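AT5g51070/K3K7_27 (Arabidopsis thaliana, PDB 5GKM) probably acts as an ATP-hydrolysing chaperone of the Clp protease system, with this chain being the chaperone's helical N-terminal domain. Local coordinates at residues Glu8-Arg13 against Gln116-Glu121; Lys30-Thr35 against Asp92-Ile97. All blocks are in the same frame, centred on the assembly; numbering follows the deposited sequence. Where two conformers were deposited one is given.

Interaction 1: Glu8-Arg13 against Gln116-Glu121; sequences ERFTER and QYIAPE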
loop_
_atom_site.group_PDB
_atom_site.type_symbol
_atom_site.label_atom_id
_atom_site.label_comp_id
_atom_site.label_asym_id
_atom_site.label_seq_id
_atom_site.Cartn_x
_atom_site.Cartn_y
_atom_site.Cartn_z
ATOM N N GLU A 8 -11.538 7.035 -10.587
ATOM C CA GLU A 8 -12.301 6.518 -11.696
ATOM C C GLU A 8 -11.544 5.441 -12.457
ATOM O O GLU A 8 -12.100 4.432 -12.805
ATOM C CB GLU A 8 -12.711 7.659 -12.671
ATOM C CG GLU A 8 -13.198 7.188 -14.047
ATOM C CD GLU A 8 -13.486 8.332 -15.020
ATOM O OE1 GLU A 8 -14.148 9.258 -14.591
ATOM O OE2 GLU A 8 -13.075 8.283 -16.215
ATOM N N ARG A 9 -10.257 5.677 -12.661
ATOM C CA ARG A 9 -9.467 4.731 -13.386
ATOM C C ARG A 9 -8.820 3.640 -12.580
ATOM O O ARG A 9 -8.159 2.833 -13.116
ATOM C CB ARG A 9 -8.477 5.410 -14.293
ATOM C CG ARG A 9 -9.202 6.010 -15.476
ATOM C CD ARG A 9 -8.291 6.191 -16.643
ATOM N NE ARG A 9 -8.993 6.793 -17.722
ATOM C CZ ARG A 9 -9.124 6.268 -18.921
ATOM N NH1 ARG A 9 -8.542 5.134 -19.202
ATOM N NH2 ARG A 9 -9.820 6.917 -19.847
ATOM N N PHE A 10 -9.062 3.643 -11.287
ATOM C CA PHE A 10 -8.534 2.602 -10.433
ATOM C C PHE A 10 -9.374 1.331 -10.580
ATOM O O PHE A 10 -10.562 1.402 -10.577
ATOM C CB PHE A 10 -8.485 3.051 -8.970
ATOM C CG PHE A 10 -7.353 3.989 -8.630
ATOM C CD1 PHE A 10 -7.228 5.184 -9.256
ATOM C CD2 PHE A 10 -6.454 3.687 -7.642
ATOM C CE1 PHE A 10 -6.205 6.039 -8.949
ATOM C CE2 PHE A 10 -5.448 4.549 -7.329
ATOM C CZ PHE A 10 -5.330 5.740 -7.995
ATOM N N THR A 11 -8.730 0.194 -10.713
ATOM C CA THR A 11 -9.432 -1.031 -10.850
ATOM C C THR A 11 -10.142 -1.425 -9.559
ATOM O O THR A 11 -9.855 -0.960 -8.497
ATOM C CB THR A 11 -8.553 -2.205 -11.262
ATOM O OG1 THR A 11 -7.697 -2.591 -10.193
ATOM C CG2 THR A 11 -7.740 -1.849 -12.502
ATOM N N GLU A 12 -11.101 -2.318 -9.745
ATOM C CA GLU A 12 -11.806 -2.953 -8.535
ATOM C C GLU A 12 -10.826 -3.578 -7.380
ATOM O O GLU A 12 -10.998 -3.293 -6.270
ATOM C CB GLU A 12 -12.793 -4.041 -8.984
ATOM C CG GLU A 12 -13.504 -4.712 -7.843
ATOM C CD GLU A 12 -14.219 -6.008 -8.252
ATOM O OE1 GLU A 12 -14.361 -6.310 -9.452
ATOM O OE2 GLU A 12 -14.538 -6.805 -7.366
ATOM N N ARG A 13 -9.775 -4.223 -7.851
ATOM C CA ARG A 13 -8.763 -4.691 -6.970
ATOM C C ARG A 13 -8.059 -3.525 -6.304
ATOM O O ARG A 13 -7.722 -3.629 -5.178
ATOM C CB ARG A 13 -7.691 -5.537 -7.640
ATOM C CG ARG A 13 -8.188 -6.801 -8.292
ATOM C CD ARG A 13 -7.056 -7.671 -8.823
ATOM N NE ARG A 13 -6.070 -7.855 -7.800
ATOM C CZ ARG A 13 -4.778 -7.827 -8.007
ATOM N NH1 ARG A 13 -4.311 -7.673 -9.221
ATOM N NH2 ARG A 13 -3.962 -7.921 -6.973
ATOM N N GLN A 116 -4.820 1.727 -19.331
ATOM C CA GLN A 116 -6.092 2.323 -19.199
ATOM C C GLN A 116 -6.564 2.375 -17.748
ATOM O O GLN A 116 -7.546 2.944 -17.466
ATOM C CB GLN A 116 -7.114 1.575 -20.050
ATOM C CG GLN A 116 -6.840 1.668 -21.544
ATOM C CD GLN A 116 -6.835 3.086 -22.050
ATOM O OE1 GLN A 116 -7.595 3.920 -21.595
ATOM N NE2 GLN A 116 -5.997 3.357 -23.022
ATOM N N TYR A 117 -5.835 1.735 -16.874
ATOM C CA TYR A 117 -6.275 1.522 -15.516
ATOM C C TYR A 117 -5.128 1.657 -14.542
ATOM O O TYR A 117 -4.042 1.552 -14.924
ATOM C CB TYR A 117 -6.883 0.135 -15.338
ATOM C CG TYR A 117 -6.012 -1.033 -15.789
ATOM C CD1 TYR A 117 -5.025 -1.510 -14.995
ATOM C CD2 TYR A 117 -6.197 -1.654 -17.020
ATOM C CE1 TYR A 117 -4.223 -2.534 -15.358
ATOM C CE2 TYR A 117 -5.430 -2.708 -17.391
ATOM C CZ TYR A 117 -4.424 -3.141 -16.573
ATOM O OH TYR A 117 -3.644 -4.187 -16.969
ATOM N N ILE A 118 -5.440 1.874 -13.278
ATOM C CA ILE A 118 -4.454 1.844 -12.214
ATOM C C ILE A 118 -4.795 0.619 -11.379
ATOM O O ILE A 118 -5.824 0.540 -10.802
ATOM C CB ILE A 118 -4.506 3.079 -11.284
ATOM C CG1 ILE A 118 -4.055 4.347 -11.972
ATOM C CG2 ILE A 118 -3.572 2.908 -10.119
ATOM C CD1 ILE A 118 -5.107 5.055 -12.741
ATOM N N ALA A 119 -3.906 -0.337 -11.413
ATOM C CA ALA A 119 -4.030 -1.566 -10.691
ATOM C C ALA A 119 -3.236 -1.541 -9.397
ATOM O O ALA A 119 -2.474 -0.726 -9.168
ATOM C CB ALA A 119 -3.619 -2.749 -11.549
ATOM N N PRO A 120 -3.451 -2.568 -8.580
ATOM C CA PRO A 120 -2.669 -2.646 -7.343
ATOM C C PRO A 120 -1.144 -2.671 -7.619
ATOM O O PRO A 120 -0.372 -2.220 -6.851
ATOM C CB PRO A 120 -3.112 -3.992 -6.741
ATOM C CG PRO A 120 -4.480 -4.157 -7.200
ATOM C CD PRO A 120 -4.453 -3.646 -8.611
ATOM N N GLU A 121 -0.803 -3.254 -8.749
ATOM C CA GLU A 121 0.581 -3.369 -9.118
ATOM C C GLU A 121 1.218 -1.996 -9.369
ATOM O O GLU A 121 2.313 -1.791 -9.056
ATOM C CB GLU A 121 0.733 -4.300 -10.291
ATOM C CG GLU A 121 0.444 -5.713 -9.891
ATOM C CD GLU A 121 -1.035 -6.074 -9.811
ATOM O OE1 GLU A 121 -1.900 -5.419 -10.297
ATOM O OE2 GLU A 121 -1.251 -7.097 -9.263
#
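Ile-118 uses both of its backbone polar groups on the opposite segment: its N donates to Arg-9 O (2.9 Å), and its O accepts from Thr-11 N (2.9 Å, 169° at the hydrogen). Because one residue supplies both bonds, to the neighbours on either side of Phe-10, this is a single parallel beta bridge between the lead-ins to helices 12-27 and 120-130 of the all-helical Clp R domain. On the side toward helix 97-112, Ile-118 CG2 sits over one face of the Phe-10 ring, 3.8 Å from its centroid, in a CH-pi contact; both side chains also touch Val-107 of that helix. At one end, Arg-9 NH1 serves two acceptors of Gln-116, OE1 at 2.8 Å and the backbone O at 3.0 Å. The bend at chi2 (-59°) of Gln-116 turns OE1 to the same NH1 that its backbone O reaches; the guanidinium and amide planes stand 60° apart. Thr-11 directs its OG1 along its own chain instead, capping Ala-14 N at the start of helix 12-27, while its CG2 lies against Tyr-117 CB. At the other end, Pro-120 CG rests over the centre of one face of the Arg-13 guanidinium, and NH1 meets the syn lone pair of Glu-121 OE2 (3.1 Å) close to the guanidinium plane. The pair belongs to a charge network: Arg-13 NH2 also bridges to Glu-45, and the same Glu-121 oxygen takes Arg-156, so the carboxylate links Arg-13 to helix 146-158. Two arginines on a single oxygen would favour the ionised form of Glu-121.

Interaction 2: Lys30-Thr35 against Asp92-Ile97; sequences KDMVYT and DMPFSI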
loop_
_atom_site.group_PDB
_atom_site.type_symbol
_atom_site.label_atom_id
_atom_site.label_comp_id
_atom_site.label_asym_id
_atom_site.label_seq_id
_atom_site.Cartn_x
_atom_site.Cartn_y
_atom_site.Cartn_z
ATOM N N LYS A 30 -5.129 3.735 14.419
ATOM C CA LYS A 30 -4.779 4.948 13.715
ATOM C C LYS A 30 -5.975 5.717 13.140
ATOM O O LYS A 30 -7.017 5.200 13.025
ATOM C CB LYS A 30 -3.781 4.635 12.607
ATOM C CG LYS A 30 -2.687 3.673 12.999
ATOM C CD LYS A 30 -1.732 4.252 13.998
ATOM C CE LYS A 30 -0.785 3.203 14.520
ATOM N NZ LYS A 30 0.272 3.699 15.424
ATOM N N ASP A 31 -5.777 6.986 12.832
ATOM C CA ASP A 31 -6.787 7.812 12.225
ATOM C C ASP A 31 -6.416 8.419 10.863
ATOM O O ASP A 31 -7.060 9.287 10.417
ATOM C CB ASP A 31 -7.172 8.950 13.150
ATOM C CG ASP A 31 -7.712 8.465 14.469
ATOM O OD1 ASP A 31 -8.712 7.753 14.480
ATOM O OD2 ASP A 31 -7.109 8.821 15.476
ATOM N N MET A 32 -5.349 7.912 10.291
ATOM C CA MET A 32 -4.917 8.289 8.985
ATOM C C MET A 32 -4.110 7.142 8.395
ATOM O O MET A 32 -3.422 6.511 9.074
ATOM C CB MET A 32 -4.065 9.523 9.107
ATOM C CG MET A 32 -3.494 9.947 7.815
ATOM S SD MET A 32 -2.734 11.550 7.936
ATOM C CE MET A 32 -4.142 12.452 7.390
ATOM N N VAL A 33 -4.219 6.954 7.100
ATOM C CA VAL A 33 -3.534 5.864 6.448
ATOM C C VAL A 33 -2.167 6.339 5.973
ATOM O O VAL A 33 -2.063 7.198 5.176
ATOM C CB VAL A 33 -4.302 5.457 5.187
ATOM C CG1 VAL A 33 -3.577 4.366 4.449
ATOM C CG2 VAL A 33 -5.681 4.988 5.541
ATOM N N TYR A 34 -1.129 5.759 6.527
ATOM C CA TYR A 34 0.212 6.020 6.098
ATOM C C TYR A 34 0.686 4.845 5.216
ATOM O O TYR A 34 -0.032 3.945 5.000
ATOM C CB TYR A 34 1.144 6.286 7.266
ATOM C CG TYR A 34 1.000 7.637 7.923
ATOM C CD1 TYR A 34 0.044 7.871 8.860
ATOM C CD2 TYR A 34 1.852 8.645 7.600
ATOM C CE1 TYR A 34 -0.063 9.105 9.458
ATOM C CE2 TYR A 34 1.760 9.894 8.182
ATOM C CZ TYR A 34 0.782 10.121 9.098
ATOM O OH TYR A 34 0.723 11.346 9.702
ATOM N N THR A 35 1.883 4.937 4.680
ATOM C CA THR A 35 2.258 4.025 3.628
ATOM C C THR A 35 2.423 2.589 4.071
ATOM O O THR A 35 2.252 1.721 3.307
ATOM C CB THR A 35 3.440 4.510 2.777
ATOM O OG1 THR A 35 4.537 4.832 3.602
ATOM C CG2 THR A 35 3.010 5.684 2.019
ATOM N N ASP A 92 -14.147 6.563 5.575
ATOM C CA ASP A 92 -13.837 7.979 5.587
ATOM C C ASP A 92 -12.466 8.309 6.159
ATOM O O ASP A 92 -12.087 9.447 6.202
ATOM C CB ASP A 92 -14.926 8.749 6.318
ATOM C CG ASP A 92 -16.235 8.713 5.585
ATOM O OD1 ASP A 92 -16.252 8.370 4.431
ATOM O OD2 ASP A 92 -17.222 8.974 6.155
ATOM N N MET A 93 -11.759 7.304 6.619
ATOM C CA MET A 93 -10.321 7.648 7.081
ATOM C C MET A 93 -9.323 8.212 5.881
ATOM O O MET A 93 -9.508 7.920 4.806
ATOM C CB MET A 93 -9.617 6.379 7.490
ATOM C CG MET A 93 -8.321 6.685 8.247
ATOM S SD MET A 93 -7.408 5.196 8.668
ATOM C CE MET A 93 -8.570 4.608 9.857
ATOM N N PRO A 94 -8.835 9.397 6.267
ATOM C CA PRO A 94 -8.021 10.131 5.333
ATOM C C PRO A 94 -6.685 9.461 5.120
ATOM O O PRO A 94 -6.271 8.664 5.868
ATOM C CB PRO A 94 -7.815 11.484 6.016
ATOM C CG PRO A 94 -7.882 11.172 7.461
ATOM C CD PRO A 94 -8.934 10.128 7.551
ATOM N N PHE A 95 -6.063 9.882 4.030
ATOM C CA PHE A 95 -4.768 9.384 3.612
ATOM C C PHE A 95 -3.690 10.414 3.870
ATOM O O PHE A 95 -3.900 11.552 3.684
ATOM C CB PHE A 95 -4.793 9.050 2.127
ATOM C CG PHE A 95 -5.840 8.038 1.782
ATOM C CD1 PHE A 95 -5.632 6.752 2.055
ATOM C CD2 PHE A 95 -7.019 8.396 1.225
ATOM C CE1 PHE A 95 -6.567 5.834 1.803
ATOM C CE2 PHE A 95 -7.968 7.465 0.938
ATOM C CZ PHE A 95 -7.745 6.182 1.247
ATOM N N SER A 96 -2.528 9.954 4.281
ATOM C CA SER A 96 -1.432 10.845 4.551
ATOM C C SER A 96 -0.849 11.450 3.279
ATOM O O SER A 96 -1.099 11.008 2.252
ATOM C CB SER A 96 -0.345 10.136 5.309
ATOM O OG SER A 96 0.351 9.288 4.514
ATOM N N ILE A 97 -0.057 12.509 3.439
ATOM C CA ILE A 97 0.573 13.127 2.302
ATOM C C ILE A 97 1.419 12.084 1.620
ATOM O O ILE A 97 1.395 11.993 0.464
ATOM C CB ILE A 97 1.485 14.257 2.783
ATOM C CG1 ILE A 97 0.612 15.405 3.220
ATOM C CG2 ILE A 97 2.439 14.737 1.707
ATOM C CD1 ILE A 97 1.328 16.371 4.148
#
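Val-33 N donates to Pro-94 O and Val-33 O accepts from Ser-96 N, both at 2.9 Å and 164° at the hydrogen, so one residue bonds the neighbours on either side of Phe-95, and the segments run parallel. This is a lone parallel beta bridge within the all-helical Clp R domain, joining the lead-in of helix 35-45 to that of helix 97-112; the residues next to the helices, Tyr-34 and Ser-96, are at N-cap positions. On the side facing helix 12-27, Val-33 and Phe-95 project alongside each other, with Val-33 CB 3.6 Å from Phe-95 CD1. Met-93, in one of its two conformers, crosses the valine at about a right angle, SD 3.6 Å from Val-33 CG2. That valine reaches Ser-21 and the phenylalanine Ile-18, while Phe-103 makes an edge-to-face contact with the Phe-95 ring. Met-32 takes the other side. Its CG is anti to the backbone N (chi1 176°), which lays the thioether along the second segment: SD is 3.8 Å from Ser-96 CB, and CE lies 4.0 Å from Pro-94 CG. Tyr-34, the next residue after Val-33, has its hydroxyl bonded to Glu-81 N. Ser-96 OG is engaged by the hydroxyls of Ser-98 and Thr-99, and Thr-99 OG1 also bonds Val-33 O, tying the bridge carbonyl into the first turn of helix 97-112. Ser-96 CB, meanwhile, sits over one face of the Tyr-34 ring, 3.7 Å from the centroid and displaced toward the CD2-CE2 side of the rim.

Interactions 1 and 2 repeat one backbone device, a lone parallel bridge ahead of two helices, with centres 20 Å apart. Interaction 1 leads into helices 12-27 and 120-130 and packs on 97-112, whereas interaction 2 leads into 35-45 and 97-112 and packs on 12-27. Phe-10 and Phe-95 both touch Ile-18, so helix 12-27 is a common neighbour of the two apolar sides. Both contacts are partly buried, but three of ten touching residues are exposed in interaction 1 and one of nine in interaction 2. The more exposed site holds arginines with an amide and a carboxylate; methionine, proline and serine flank interaction 2, which has no salt bridge across it.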